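Local coordinates for protein probable starch synthase 4, chloroplastic/amyloplastic (Arabidopsis thaliana, PDB 6GNE) that belongs to the plant starch synthase family, has a two-domain GT-B fold and binds adenosine-5'-diphosphate and glycan ligands, at residues G36-R41 with S485-Y490; S8-V13 with E492-S497; H95-Q100 with L129-Q134; H294-Q299 with E377-T382; S387-I392 with E456-H461. One frame throughout, in Å; residues are numbered along the deposited sequence.

Interactions 1, 2 and 3 lie in the N-terminal domain of the GT-B fold, interactions 4 and 5 in the C-terminal domain. Interactions 1 and 2 have centres 11 Å apart and share helix 484-499, which comes last in the chain yet packs on the N-terminal domain; both therefore close very long sequence spans, and the other three contacts fall within them. Interaction 3 reaches the same sheet as interaction 2, with centres about 23 Å apart. Interaction 4 closes before interaction 5 begins; helix 377-386 is followed by strand 389-392, and the centres of interactions 4 and 5 are 19 Å apart. Those of interactions 2 and 5 are 42 Å apart, reflecting the two-domain build.

Interaction 1 of 5, residues G36-R41 with S485-Y490; sequences GKALQR and SSATQY
A38 and A487 meet methyl to methyl, with A38 CB 3.5 Å from A487 CB, where helix 27-41 passes helix 484-499. The two CA atoms, those of A38 and A487, are 6.1 Å apart, consistent with two alanines facing each other. Next to them L39 reaches across with one branch: its CD2 lies 4.1 Å from A487 O, a van der Waals approach to the carbonyl. CG of L39 is anti to its carbonyl carbon (chi1 -67°), and this swings the branched end nearer to A487 than its CB bond alone would suggest. In the second shell, L35 of helix 27-41 packs on A487 and Y490, while A38 also touches W483. Polar bonds tie the helices to their surroundings: S486 OG bonds L261 O, Y490 OH bonds T227 OG1, and K37 forms salt bridges with D265 and E90. The side chains meeting across the seam are apolar, one of them also lying against a backbone carbonyl, and the contact rests on van der Waals contact without directional bonds between the segments.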
# COMPACT_ATOMS: atom_id res chain seq x y z
N GLY A 36 -11.94 -2.67 2.17
CA GLY A 36 -12.91 -3.74 2.02
C GLY A 36 -13.71 -4.01 3.29
O GLY A 36 -14.94 -4.02 3.27
N LYS A 37 -13.00 -4.19 4.40
CA LYS A 37 -13.64 -4.50 5.68
C LYS A 37 -14.44 -3.31 6.20
O LYS A 37 -15.53 -3.50 6.70
CB LYS A 37 -12.65 -4.97 6.73
CG LYS A 37 -12.00 -6.30 6.37
CD LYS A 37 -10.62 -6.53 7.02
CE LYS A 37 -10.76 -7.06 8.44
NZ LYS A 37 -9.50 -7.62 8.97
N ALA A 38 -13.90 -2.10 6.06
CA ALA A 38 -14.61 -0.90 6.52
C ALA A 38 -15.94 -0.76 5.80
O ALA A 38 -16.94 -0.47 6.43
CB ALA A 38 -13.77 0.34 6.33
N LEU A 39 -15.94 -1.02 4.49
CA LEU A 39 -17.16 -1.00 3.68
C LEU A 39 -18.14 -2.10 4.10
O LEU A 39 -19.34 -1.86 4.24
CB LEU A 39 -16.83 -1.12 2.18
CG LEU A 39 -16.09 0.06 1.53
CD1 LEU A 39 -15.60 -0.33 0.15
CD2 LEU A 39 -16.91 1.33 1.46
N GLN A 40 -17.62 -3.31 4.31
CA GLN A 40 -18.45 -4.38 4.84
C GLN A 40 -19.11 -4.03 6.21
O GLN A 40 -20.27 -4.33 6.38
CB GLN A 40 -17.67 -5.70 4.92
CG GLN A 40 -18.55 -6.93 5.04
CD GLN A 40 -17.75 -8.17 5.38
OE1 GLN A 40 -17.31 -8.34 6.52
NE2 GLN A 40 -17.58 -9.06 4.39
N ARG A 41 -18.41 -3.37 7.13
CA ARG A 41 -19.03 -2.91 8.40
C ARG A 41 -20.15 -1.89 8.18
O ARG A 41 -21.11 -1.83 8.95
CB ARG A 41 -18.02 -2.29 9.37
CG ARG A 41 -16.82 -3.14 9.77
CD ARG A 41 -17.09 -4.66 9.81
NE ARG A 41 -15.83 -5.46 9.89
CZ ARG A 41 -14.99 -5.51 10.93
NH1 ARG A 41 -13.89 -6.27 10.86
NH2 ARG A 41 -15.22 -4.83 12.06
N SER A 485 -13.27 7.24 8.91
CA SER A 485 -13.40 8.52 8.24
C SER A 485 -13.29 8.43 6.69
O SER A 485 -14.16 8.94 5.96
CB SER A 485 -12.32 9.43 8.77
OG SER A 485 -12.72 10.73 8.60
N SER A 486 -12.23 7.78 6.21
CA SER A 486 -11.97 7.67 4.77
C SER A 486 -12.86 6.68 4.03
O SER A 486 -13.13 6.88 2.85
CB SER A 486 -10.51 7.33 4.49
OG SER A 486 -9.73 8.44 4.81
N ALA A 487 -13.30 5.61 4.69
CA ALA A 487 -14.30 4.72 4.12
C ALA A 487 -15.64 5.42 3.87
O ALA A 487 -16.30 5.18 2.85
CB ALA A 487 -14.49 3.50 4.99
N THR A 488 -16.04 6.29 4.79
CA THR A 488 -17.20 7.18 4.60
C THR A 488 -17.04 8.11 3.38
O THR A 488 -18.01 8.35 2.69
CB THR A 488 -17.49 8.04 5.88
OG1 THR A 488 -17.60 7.19 7.03
CG2 THR A 488 -18.77 8.75 5.77
N GLN A 489 -15.85 8.64 3.12
CA GLN A 489 -15.64 9.47 1.91
C GLN A 489 -15.75 8.66 0.60
O GLN A 489 -16.33 9.16 -0.38
CB GLN A 489 -14.32 10.19 1.88
CG GLN A 489 -14.01 11.14 3.01
CD GLN A 489 -12.71 11.91 2.72
OE1 GLN A 489 -11.73 11.87 3.49
NE2 GLN A 489 -12.70 12.58 1.56
N TYR A 490 -15.19 7.45 0.58
CA TYR A 490 -15.36 6.56 -0.57
C TYR A 490 -16.86 6.19 -0.79
O TYR A 490 -17.35 6.20 -1.92
CB TYR A 490 -14.51 5.28 -0.45
CG TYR A 490 -13.06 5.40 -0.85
CD1 TYR A 490 -12.66 5.24 -2.17
CD2 TYR A 490 -12.07 5.65 0.08
CE1 TYR A 490 -11.34 5.34 -2.55
CE2 TYR A 490 -10.75 5.74 -0.29
CZ TYR A 490 -10.38 5.59 -1.60
OH TYR A 490 -9.05 5.70 -1.97

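Interaction 2 of 5, residues S8-V13 with E492-S497; sequences SGLYVV and ELYTRS
The first strand of the N-terminal sheet and the residue leading into it are overlaid by the chain's last helix, 484-499: L10, just before the strand, and V12 on it meet Y494 and T495. L10 touches with a single branch: its CD1 is 3.7 Å from Y494 CB and, on the next residue of the helix, 4.0 Å from T495 CG2. The side chains of L10 and T495 cross at about a right angle. T495 offers its methyl here because OG1 takes the position between backbone N and carbonyl carbon (chi1 48°), from which it bonds E491 O one turn back. Further along, V12 CG1 sits 3.9 Å from Y494 CE2 and 4.1 Å from Y494 OH, meeting the ring obliquely. Strand 11-15 pairs in parallel with strands 45-51 and 141-145, so Y494 lies over a Rossmann-like sheet, also touching I141 and I225. In GT-B proteins a C-terminal helix commonly crosses back to the N-terminal domain, as this one does. Y494 OH is hydrogen-bonded to H143 ND1. I141 also packs on V12, and L493 and S497, elsewhere on the helix, rest on I225.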
# COMPACT_ATOMS: atom_id res chain seq x y z
N SER A 8 -30.64 -0.61 0.92
CA SER A 8 -29.82 0.46 1.57
C SER A 8 -28.28 0.30 1.40
O SER A 8 -27.52 1.27 1.63
CB SER A 8 -30.17 0.53 3.07
OG SER A 8 -29.62 -0.57 3.78
N GLY A 9 -27.83 -0.91 1.06
CA GLY A 9 -26.40 -1.21 0.88
C GLY A 9 -26.04 -1.51 -0.57
O GLY A 9 -26.78 -2.17 -1.30
N LEU A 10 -24.88 -1.00 -0.99
CA LEU A 10 -24.32 -1.27 -2.31
C LEU A 10 -23.62 -2.61 -2.40
O LEU A 10 -23.16 -3.15 -1.41
CB LEU A 10 -23.33 -0.18 -2.70
CG LEU A 10 -23.92 1.24 -2.68
CD1 LEU A 10 -22.80 2.24 -2.88
CD2 LEU A 10 -25.03 1.41 -3.70
N TYR A 11 -23.57 -3.13 -3.63
CA TYR A 11 -22.79 -4.31 -3.97
C TYR A 11 -21.52 -3.80 -4.69
O TYR A 11 -21.58 -3.25 -5.80
CB TYR A 11 -23.62 -5.26 -4.84
CG TYR A 11 -22.89 -6.49 -5.40
CD1 TYR A 11 -21.70 -6.97 -4.84
CD2 TYR A 11 -23.43 -7.19 -6.48
CE1 TYR A 11 -21.07 -8.10 -5.35
CE2 TYR A 11 -22.81 -8.30 -7.01
CZ TYR A 11 -21.64 -8.76 -6.44
OH TYR A 11 -21.02 -9.85 -6.97
N VAL A 12 -20.39 -3.98 -4.01
CA VAL A 12 -19.10 -3.42 -4.41
C VAL A 12 -18.11 -4.55 -4.68
O VAL A 12 -17.82 -5.34 -3.78
CB VAL A 12 -18.55 -2.56 -3.27
CG1 VAL A 12 -17.26 -1.87 -3.69
CG2 VAL A 12 -19.60 -1.56 -2.80
N VAL A 13 -17.59 -4.60 -5.90
CA VAL A 13 -16.53 -5.55 -6.24
C VAL A 13 -15.17 -4.84 -6.41
O VAL A 13 -15.08 -3.84 -7.11
CB VAL A 13 -16.87 -6.36 -7.50
CG1 VAL A 13 -15.78 -7.38 -7.80
CG2 VAL A 13 -18.17 -7.11 -7.27
N GLU A 492 -19.52 7.90 0.05
CA GLU A 492 -20.20 9.09 -0.50
C GLU A 492 -19.91 9.30 -1.98
O GLU A 492 -20.80 9.73 -2.71
CB GLU A 492 -19.90 10.38 0.30
CG GLU A 492 -20.57 10.42 1.69
CD GLU A 492 -20.02 11.50 2.67
OE1 GLU A 492 -18.95 12.14 2.40
OE2 GLU A 492 -20.69 11.70 3.73
N LEU A 493 -18.70 8.96 -2.44
CA LEU A 493 -18.38 8.96 -3.86
C LEU A 493 -19.15 7.88 -4.61
O LEU A 493 -19.68 8.16 -5.69
CB LEU A 493 -16.88 8.82 -4.12
CG LEU A 493 -15.99 9.98 -3.65
CD1 LEU A 493 -14.52 9.56 -3.69
CD2 LEU A 493 -16.21 11.30 -4.40
N TYR A 494 -19.23 6.68 -4.04
CA TYR A 494 -20.00 5.57 -4.61
C TYR A 494 -21.48 5.89 -4.79
O TYR A 494 -22.03 5.71 -5.88
CB TYR A 494 -19.91 4.31 -3.74
CG TYR A 494 -18.58 3.59 -3.60
CD1 TYR A 494 -17.46 3.92 -4.38
CD2 TYR A 494 -18.45 2.55 -2.70
CE1 TYR A 494 -16.26 3.25 -4.23
CE2 TYR A 494 -17.27 1.88 -2.54
CZ TYR A 494 -16.18 2.22 -3.32
OH TYR A 494 -15.02 1.52 -3.15
N THR A 495 -22.13 6.32 -3.70
CA THR A 495 -23.56 6.66 -3.74
C THR A 495 -23.86 7.81 -4.69
O THR A 495 -24.80 7.72 -5.46
CB THR A 495 -24.14 6.98 -2.34
OG1 THR A 495 -23.29 7.90 -1.66
CG2 THR A 495 -24.30 5.71 -1.51
N ARG A 496 -23.05 8.87 -4.67
CA ARG A 496 -23.26 10.04 -5.53
C ARG A 496 -23.12 9.70 -7.00
O ARG A 496 -23.88 10.23 -7.82
CB ARG A 496 -22.32 11.18 -5.14
CG ARG A 496 -22.56 12.53 -5.83
CD ARG A 496 -22.07 13.71 -4.98
NE ARG A 496 -20.58 13.80 -4.87
CZ ARG A 496 -19.84 13.71 -3.75
NH1 ARG A 496 -20.38 13.55 -2.53
NH2 ARG A 496 -18.51 13.80 -3.85
N SER A 497 -22.21 8.78 -7.32
CA SER A 497 -22.07 8.30 -8.69
C SER A 497 -23.22 7.40 -9.16
O SER A 497 -23.67 7.50 -10.29
CB SER A 497 -20.75 7.57 -8.87
OG SER A 497 -20.43 7.48 -10.23

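Interaction 3 of 5, residues H95-Q100 with L129-Q134; sequences HFIEPQ and LELLLQ
L131 overlaps the base of the H95 side chain with one methyl: its CD2 lies 3.8 Å from H95 CB and 4.1 Å from H95 CG. The approach to the imidazole is oblique, and the two side chains cross at about a right angle. The same CD2 of L131 is 4.4 Å from I97 CD1, so one branch serves two strand residues. H95 and I97, two apart on strand 92-100, direct their CB atoms toward the helix, whereas F96 between them turns away. CG of L131 stands anti to its backbone N (chi1 162°), extending the side chain toward the sheet. I49 of the adjoining strand 45-51 touches I97, L131 and L132. The parallel strands run in the order 92-100, 45-51, 11-15, 141-145, and helix 117-134 forms the connection of a beta-alpha-beta crossover from the first of these to the last. On another side of the helix, Q134 NE2 donates to E130 OE1 at 3.3 Å (160° at the hydrogen), approaching from above the carboxylate plane, while E130 OE2 bonds Y160 OH. The two segments themselves meet through carbon atoms, in van der Waals contacts centred on L131 CD2.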
# COMPACT_ATOMS: atom_id res chain seq x y z
N HIS A 95 -12.67 -14.31 -4.70
CA HIS A 95 -12.65 -15.17 -5.88
C HIS A 95 -11.23 -15.10 -6.42
O HIS A 95 -10.76 -14.03 -6.78
CB HIS A 95 -13.66 -14.69 -6.94
CG HIS A 95 -15.08 -15.05 -6.62
ND1 HIS A 95 -15.89 -14.24 -5.86
CD2 HIS A 95 -15.81 -16.16 -6.93
CE1 HIS A 95 -17.07 -14.83 -5.72
NE2 HIS A 95 -17.05 -15.99 -6.36
N PHE A 96 -10.54 -16.24 -6.44
CA PHE A 96 -9.20 -16.34 -6.99
C PHE A 96 -9.26 -16.97 -8.37
O PHE A 96 -9.81 -18.06 -8.54
CB PHE A 96 -8.32 -17.22 -6.11
CG PHE A 96 -8.27 -16.84 -4.66
CD1 PHE A 96 -9.19 -17.36 -3.77
CD2 PHE A 96 -7.28 -16.01 -4.19
CE1 PHE A 96 -9.12 -17.04 -2.44
CE2 PHE A 96 -7.21 -15.68 -2.85
CZ PHE A 96 -8.14 -16.18 -1.98
N ILE A 97 -8.72 -16.30 -9.38
CA ILE A 97 -8.75 -16.80 -10.75
C ILE A 97 -7.46 -17.56 -11.02
O ILE A 97 -6.37 -17.01 -10.89
CB ILE A 97 -8.95 -15.65 -11.76
CG1 ILE A 97 -10.24 -14.87 -11.42
CG2 ILE A 97 -9.04 -16.16 -13.17
CD1 ILE A 97 -10.58 -13.79 -12.44
N GLU A 98 -7.59 -18.84 -11.38
CA GLU A 98 -6.45 -19.66 -11.83
C GLU A 98 -6.50 -19.91 -13.35
O GLU A 98 -7.22 -20.80 -13.79
CB GLU A 98 -6.43 -20.98 -11.06
CG GLU A 98 -5.13 -21.73 -11.21
CD GLU A 98 -5.07 -23.05 -10.47
OE1 GLU A 98 -6.08 -23.60 -9.92
OE2 GLU A 98 -3.94 -23.56 -10.50
N PRO A 99 -5.74 -19.13 -14.14
CA PRO A 99 -5.80 -19.36 -15.60
C PRO A 99 -5.14 -20.64 -16.05
O PRO A 99 -4.16 -21.10 -15.47
CB PRO A 99 -5.07 -18.15 -16.19
CG PRO A 99 -5.09 -17.12 -15.10
CD PRO A 99 -4.97 -17.92 -13.82
N GLN A 100 -5.72 -21.22 -17.09
CA GLN A 100 -5.21 -22.43 -17.73
C GLN A 100 -4.83 -21.91 -19.13
O GLN A 100 -5.49 -22.21 -20.14
CB GLN A 100 -6.30 -23.52 -17.81
CG GLN A 100 -7.16 -23.75 -16.57
CD GLN A 100 -6.71 -24.92 -15.72
OE1 GLN A 100 -7.34 -25.99 -15.75
NE2 GLN A 100 -5.63 -24.73 -14.98
N LEU A 129 -13.69 -9.51 -15.29
CA LEU A 129 -14.98 -9.07 -15.84
C LEU A 129 -15.83 -10.21 -16.39
O LEU A 129 -17.04 -10.24 -16.21
CB LEU A 129 -14.77 -8.00 -16.92
CG LEU A 129 -14.29 -6.67 -16.34
CD1 LEU A 129 -13.88 -5.73 -17.45
CD2 LEU A 129 -15.35 -6.07 -15.42
N GLU A 130 -15.16 -11.15 -17.05
CA GLU A 130 -15.80 -12.36 -17.57
C GLU A 130 -16.43 -13.20 -16.45
O GLU A 130 -17.54 -13.63 -16.58
CB GLU A 130 -14.76 -13.17 -18.35
CG GLU A 130 -15.32 -14.13 -19.38
CD GLU A 130 -16.11 -13.42 -20.45
OE1 GLU A 130 -17.34 -13.56 -20.44
OE2 GLU A 130 -15.48 -12.71 -21.29
N LEU A 131 -15.72 -13.37 -15.35
CA LEU A 131 -16.29 -14.05 -14.19
C LEU A 131 -17.55 -13.36 -13.72
O LEU A 131 -18.53 -14.04 -13.41
CB LEU A 131 -15.26 -14.17 -13.05
CG LEU A 131 -15.74 -14.47 -11.62
CD1 LEU A 131 -16.39 -15.85 -11.49
CD2 LEU A 131 -14.57 -14.32 -10.65
N LEU A 132 -17.55 -12.04 -13.65
CA LEU A 132 -18.76 -11.29 -13.25
C LEU A 132 -19.97 -11.52 -14.19
O LEU A 132 -21.08 -11.85 -13.73
CB LEU A 132 -18.46 -9.79 -13.10
CG LEU A 132 -17.56 -9.41 -11.93
CD1 LEU A 132 -17.28 -7.92 -11.94
CD2 LEU A 132 -18.16 -9.83 -10.59
N LEU A 133 -19.72 -11.34 -15.49
CA LEU A 133 -20.73 -11.54 -16.52
C LEU A 133 -21.31 -12.94 -16.37
O LEU A 133 -22.50 -13.10 -16.15
CB LEU A 133 -20.12 -11.35 -17.91
CG LEU A 133 -21.01 -11.61 -19.14
CD1 LEU A 133 -22.16 -10.61 -19.27
CD2 LEU A 133 -20.18 -11.65 -20.42
N GLN A 134 -20.45 -13.95 -16.43
CA GLN A 134 -20.89 -15.35 -16.46
C GLN A 134 -21.59 -15.86 -15.20
O GLN A 134 -22.27 -16.86 -15.29
CB GLN A 134 -19.74 -16.30 -16.87
CG GLN A 134 -19.45 -16.23 -18.38
CD GLN A 134 -18.40 -17.21 -18.87
OE1 GLN A 134 -18.32 -18.37 -18.41
NE2 GLN A 134 -17.59 -16.76 -19.83

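Interaction 4 of 5, residues H294-Q299 with E377-T382; sequences HALRKQ and EALSHT
L296 leaves helix 287-300 with CB directed at helix 377-386, and CG anti to its backbone N (chi1 -175°) carries the branch onward. CB and the CD2 branch make no close approach to segment 377-382; CD1 alone does the touching, 4.0 Å from L379 CD2 and 4.0 Å from T382 OG1. L379 CD2 is shared: Q299, extended as far as CD and one turn further on, brings NE2 to 3.7 Å from it, the amide nitrogen touching a methyl. T382 OG1 is engaged within its own helix, donating to L379 O at 2.8 Å, and its approach to L296 CD1 is van der Waals contact. S380 likewise donates from OG to E377 O at 2.8 Å, in the carbonyl plane on a lone pair. The axes of segments 294-299 and 377-382 approach to 11.4 Å, their N-to-C directions 131° apart. S380 touches the bound adenosine-5'-diphosphate, and helix 377-386 links parallel strands 369-372 and 389-392, which is the beta-alpha-beta arrangement of the Rossmann-like C-terminal domain in a GT-B fold.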
# COMPACT_ATOMS: atom_id res chain seq x y z
N HIS A 294 12.49 -5.32 25.23
CA HIS A 294 13.43 -6.28 25.81
C HIS A 294 13.47 -7.61 25.01
O HIS A 294 14.54 -8.12 24.71
CB HIS A 294 13.08 -6.50 27.28
CG HIS A 294 14.03 -7.42 28.00
ND1 HIS A 294 13.83 -8.78 28.08
CD2 HIS A 294 15.18 -7.16 28.68
CE1 HIS A 294 14.80 -9.32 28.80
NE2 HIS A 294 15.64 -8.36 29.17
N ALA A 295 12.30 -8.13 24.65
CA ALA A 295 12.22 -9.39 23.93
C ALA A 295 12.97 -9.32 22.58
O ALA A 295 13.74 -10.23 22.24
CB ALA A 295 10.76 -9.79 23.71
N LEU A 296 12.78 -8.21 21.84
CA LEU A 296 13.42 -8.04 20.53
C LEU A 296 14.93 -7.92 20.65
O LEU A 296 15.66 -8.54 19.87
CB LEU A 296 12.88 -6.84 19.80
CG LEU A 296 13.41 -6.68 18.39
CD1 LEU A 296 12.91 -7.77 17.45
CD2 LEU A 296 12.99 -5.30 17.87
N ARG A 297 15.40 -7.14 21.61
CA ARG A 297 16.83 -7.09 21.92
C ARG A 297 17.44 -8.47 22.16
O ARG A 297 18.47 -8.82 21.57
CB ARG A 297 17.10 -6.18 23.13
CG ARG A 297 16.95 -4.70 22.83
CD ARG A 297 17.01 -3.91 24.11
NE ARG A 297 17.37 -2.52 23.88
CZ ARG A 297 17.47 -1.57 24.82
NH1 ARG A 297 17.21 -1.81 26.11
NH2 ARG A 297 17.81 -0.34 24.47
N LYS A 298 16.76 -9.24 23.01
CA LYS A 298 17.16 -10.60 23.39
C LYS A 298 17.13 -11.53 22.15
O LYS A 298 18.06 -12.28 21.93
CB LYS A 298 16.26 -11.09 24.53
CG LYS A 298 16.48 -12.49 25.05
CD LYS A 298 16.17 -12.57 26.54
CE LYS A 298 17.35 -12.11 27.42
NZ LYS A 298 17.26 -12.53 28.86
N GLN A 299 16.09 -11.44 21.33
CA GLN A 299 16.04 -12.29 20.14
C GLN A 299 17.19 -11.95 19.17
O GLN A 299 17.77 -12.85 18.60
CB GLN A 299 14.69 -12.19 19.44
CG GLN A 299 14.58 -13.05 18.18
CD GLN A 299 13.23 -12.90 17.50
OE1 GLN A 299 12.26 -13.42 18.01
NE2 GLN A 299 13.16 -12.16 16.38
N GLU A 377 6.72 -10.84 8.05
CA GLU A 377 5.52 -10.31 8.66
C GLU A 377 5.57 -10.36 10.17
O GLU A 377 5.41 -9.36 10.85
CB GLU A 377 4.26 -11.07 8.17
CG GLU A 377 3.00 -10.23 8.32
CD GLU A 377 1.68 -10.99 8.28
OE1 GLU A 377 0.67 -10.31 8.53
OE2 GLU A 377 1.64 -12.22 8.00
N ALA A 378 5.79 -11.54 10.70
CA ALA A 378 5.86 -11.71 12.15
C ALA A 378 6.80 -10.65 12.76
O ALA A 378 6.43 -9.91 13.67
CB ALA A 378 6.31 -13.13 12.49
N LEU A 379 8.01 -10.56 12.22
CA LEU A 379 9.04 -9.65 12.75
C LEU A 379 8.65 -8.17 12.72
O LEU A 379 8.95 -7.44 13.69
CB LEU A 379 10.38 -9.83 12.02
CG LEU A 379 11.46 -10.46 12.89
CD1 LEU A 379 12.69 -10.71 12.04
CD2 LEU A 379 11.79 -9.56 14.10
N SER A 380 8.01 -7.73 11.64
CA SER A 380 7.52 -6.36 11.56
C SER A 380 6.63 -5.99 12.74
O SER A 380 6.82 -4.94 13.34
CB SER A 380 6.82 -6.05 10.23
OG SER A 380 5.57 -6.66 10.13
N HIS A 381 5.70 -6.86 13.10
CA HIS A 381 4.90 -6.63 14.30
C HIS A 381 5.76 -6.32 15.52
O HIS A 381 5.55 -5.30 16.15
CB HIS A 381 3.94 -7.78 14.57
CG HIS A 381 2.75 -7.82 13.65
ND1 HIS A 381 1.53 -7.29 14.00
CD2 HIS A 381 2.61 -8.31 12.40
CE1 HIS A 381 0.69 -7.46 13.00
NE2 HIS A 381 1.31 -8.07 12.02
N THR A 382 6.73 -7.18 15.84
CA THR A 382 7.55 -6.99 17.05
C THR A 382 8.44 -5.75 16.94
O THR A 382 8.74 -5.12 17.95
CB THR A 382 8.41 -8.24 17.40
OG1 THR A 382 9.18 -8.65 16.26
CG2 THR A 382 7.54 -9.44 17.80

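Interaction 5 of 5, residues S387-I392 with E456-H461; sequences SDLFII and ERAFNH
Strand 389-392 runs past helix 448-464 with the CA atoms of L389 and A458 8.1 Å apart, the backbone having left the preceding helix at S387. L389 alone bridges that gap from the strand, using both branches. Its CD1 approaches the F459 ring obliquely, 3.6 Å from F459 CE1 and 3.8 Å from F459 CD1. Its CD2 lies 4.0 Å from A458 CB. With CG anti to the carbonyl carbon (chi1 -68°), the fork opens over two consecutive helix residues, one methyl to each. F459 has a CB that does not aim at the strand, but its ring comes round to L389 and is also packed by P310, V312 and, from the loop after helix 324-336, L337; A458 rests on I414. P310, V312 and I414 lie on or beside strands 311-317 and 412-416, which flank strand 389-392 in the six-stranded parallel sheet. The helix therefore covers three successive strands of the Rossmann-like C-terminal domain, on the face opposite F390, whose side chain packs against helix 402-408. Charged groups border this apolar patch: D388 OD2 takes both the K293 ammonium, in a salt bridge, and the N-H of L311, at the start of neighbouring strand 311-317. On the helix, R457 forms salt bridges with D427 and D429, and the edge of the H461 ring faces R457 O in plane.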
# COMPACT_ATOMS: atom_id res chain seq x y z
N SER A 387 10.04 -0.61 19.07
CA SER A 387 10.79 0.60 18.74
C SER A 387 10.22 1.84 19.45
O SER A 387 9.03 1.92 19.69
CB SER A 387 10.82 0.80 17.21
OG SER A 387 9.53 1.04 16.70
N ASP A 388 11.11 2.76 19.80
CA ASP A 388 10.75 4.06 20.35
C ASP A 388 10.55 5.10 19.25
O ASP A 388 9.75 6.04 19.41
CB ASP A 388 11.83 4.55 21.26
CG ASP A 388 12.10 3.59 22.37
OD1 ASP A 388 11.15 3.33 23.14
OD2 ASP A 388 13.24 3.07 22.42
N LEU A 389 11.30 4.92 18.16
CA LEU A 389 11.30 5.83 17.05
C LEU A 389 11.22 5.01 15.76
O LEU A 389 11.72 3.89 15.69
CB LEU A 389 12.59 6.66 17.07
CG LEU A 389 12.76 7.66 18.21
CD1 LEU A 389 14.15 8.23 18.30
CD2 LEU A 389 11.79 8.80 18.01
N PHE A 390 10.63 5.62 14.74
CA PHE A 390 10.41 4.99 13.44
C PHE A 390 10.65 5.98 12.32
O PHE A 390 10.03 7.05 12.30
CB PHE A 390 8.98 4.43 13.35
CG PHE A 390 8.78 3.55 12.16
CD1 PHE A 390 8.42 4.10 10.93
CD2 PHE A 390 9.01 2.18 12.25
CE1 PHE A 390 8.28 3.31 9.81
CE2 PHE A 390 8.84 1.36 11.12
CZ PHE A 390 8.48 1.93 9.90
N ILE A 391 11.52 5.63 11.36
CA ILE A 391 11.91 6.60 10.32
C ILE A 391 11.28 6.34 8.95
O ILE A 391 11.26 5.20 8.50
CB ILE A 391 13.45 6.72 10.19
CG1 ILE A 391 14.12 5.39 9.83
CG2 ILE A 391 14.04 7.30 11.46
CD1 ILE A 391 15.39 5.59 9.02
N ILE A 392 10.81 7.39 8.30
CA ILE A 392 10.23 7.34 6.95
C ILE A 392 10.78 8.57 6.19
O ILE A 392 10.10 9.59 6.00
CB ILE A 392 8.65 7.35 6.90
CG1 ILE A 392 8.02 6.84 8.19
CG2 ILE A 392 8.11 6.55 5.72
CD1 ILE A 392 8.07 7.79 9.36
N GLU A 456 18.20 14.59 15.94
CA GLU A 456 18.75 15.26 17.13
C GLU A 456 17.63 15.63 18.10
O GLU A 456 17.69 15.28 19.27
CB GLU A 456 19.55 16.50 16.71
CG GLU A 456 20.14 17.36 17.83
CD GLU A 456 20.72 18.72 17.34
OE1 GLU A 456 20.23 19.31 16.35
OE2 GLU A 456 21.68 19.25 17.96
N ARG A 457 16.58 16.28 17.59
CA ARG A 457 15.47 16.71 18.46
C ARG A 457 14.72 15.54 19.03
O ARG A 457 14.36 15.55 20.18
CB ARG A 457 14.52 17.68 17.76
CG ARG A 457 15.18 19.03 17.46
CD ARG A 457 14.26 20.01 16.76
NE ARG A 457 13.89 19.61 15.40
CZ ARG A 457 12.70 19.11 15.03
NH1 ARG A 457 12.51 18.76 13.79
NH2 ARG A 457 11.68 19.00 15.89
N ALA A 458 14.54 14.49 18.25
CA ALA A 458 13.85 13.32 18.72
C ALA A 458 14.63 12.63 19.84
O ALA A 458 14.05 12.25 20.85
CB ALA A 458 13.59 12.37 17.57
N PHE A 459 15.94 12.49 19.67
CA PHE A 459 16.81 11.92 20.72
C PHE A 459 16.84 12.77 21.98
O PHE A 459 16.77 12.23 23.07
CB PHE A 459 18.24 11.67 20.23
CG PHE A 459 18.41 10.34 19.55
CD1 PHE A 459 17.57 9.96 18.51
CD2 PHE A 459 19.40 9.47 19.96
CE1 PHE A 459 17.72 8.74 17.90
CE2 PHE A 459 19.58 8.25 19.35
CZ PHE A 459 18.73 7.88 18.31
N ASN A 460 16.92 14.08 21.82
CA ASN A 460 16.80 15.05 22.94
C ASN A 460 15.49 14.88 23.71
O ASN A 460 15.51 14.71 24.93
CB ASN A 460 16.93 16.52 22.47
CG ASN A 460 18.38 16.93 22.16
OD1 ASN A 460 19.34 16.12 22.20
ND2 ASN A 460 18.55 18.21 21.83
N HIS A 461 14.36 14.92 22.99
CA HIS A 461 13.03 14.74 23.61
C HIS A 461 12.93 13.41 24.37
O HIS A 461 12.48 13.39 25.50
CB HIS A 461 11.90 14.88 22.59
CG HIS A 461 11.48 16.30 22.32
ND1 HIS A 461 10.40 16.88 22.95
CD2 HIS A 461 11.99 17.25 21.49
CE1 HIS A 461 10.26 18.13 22.51
NE2 HIS A 461 11.21 18.38 21.62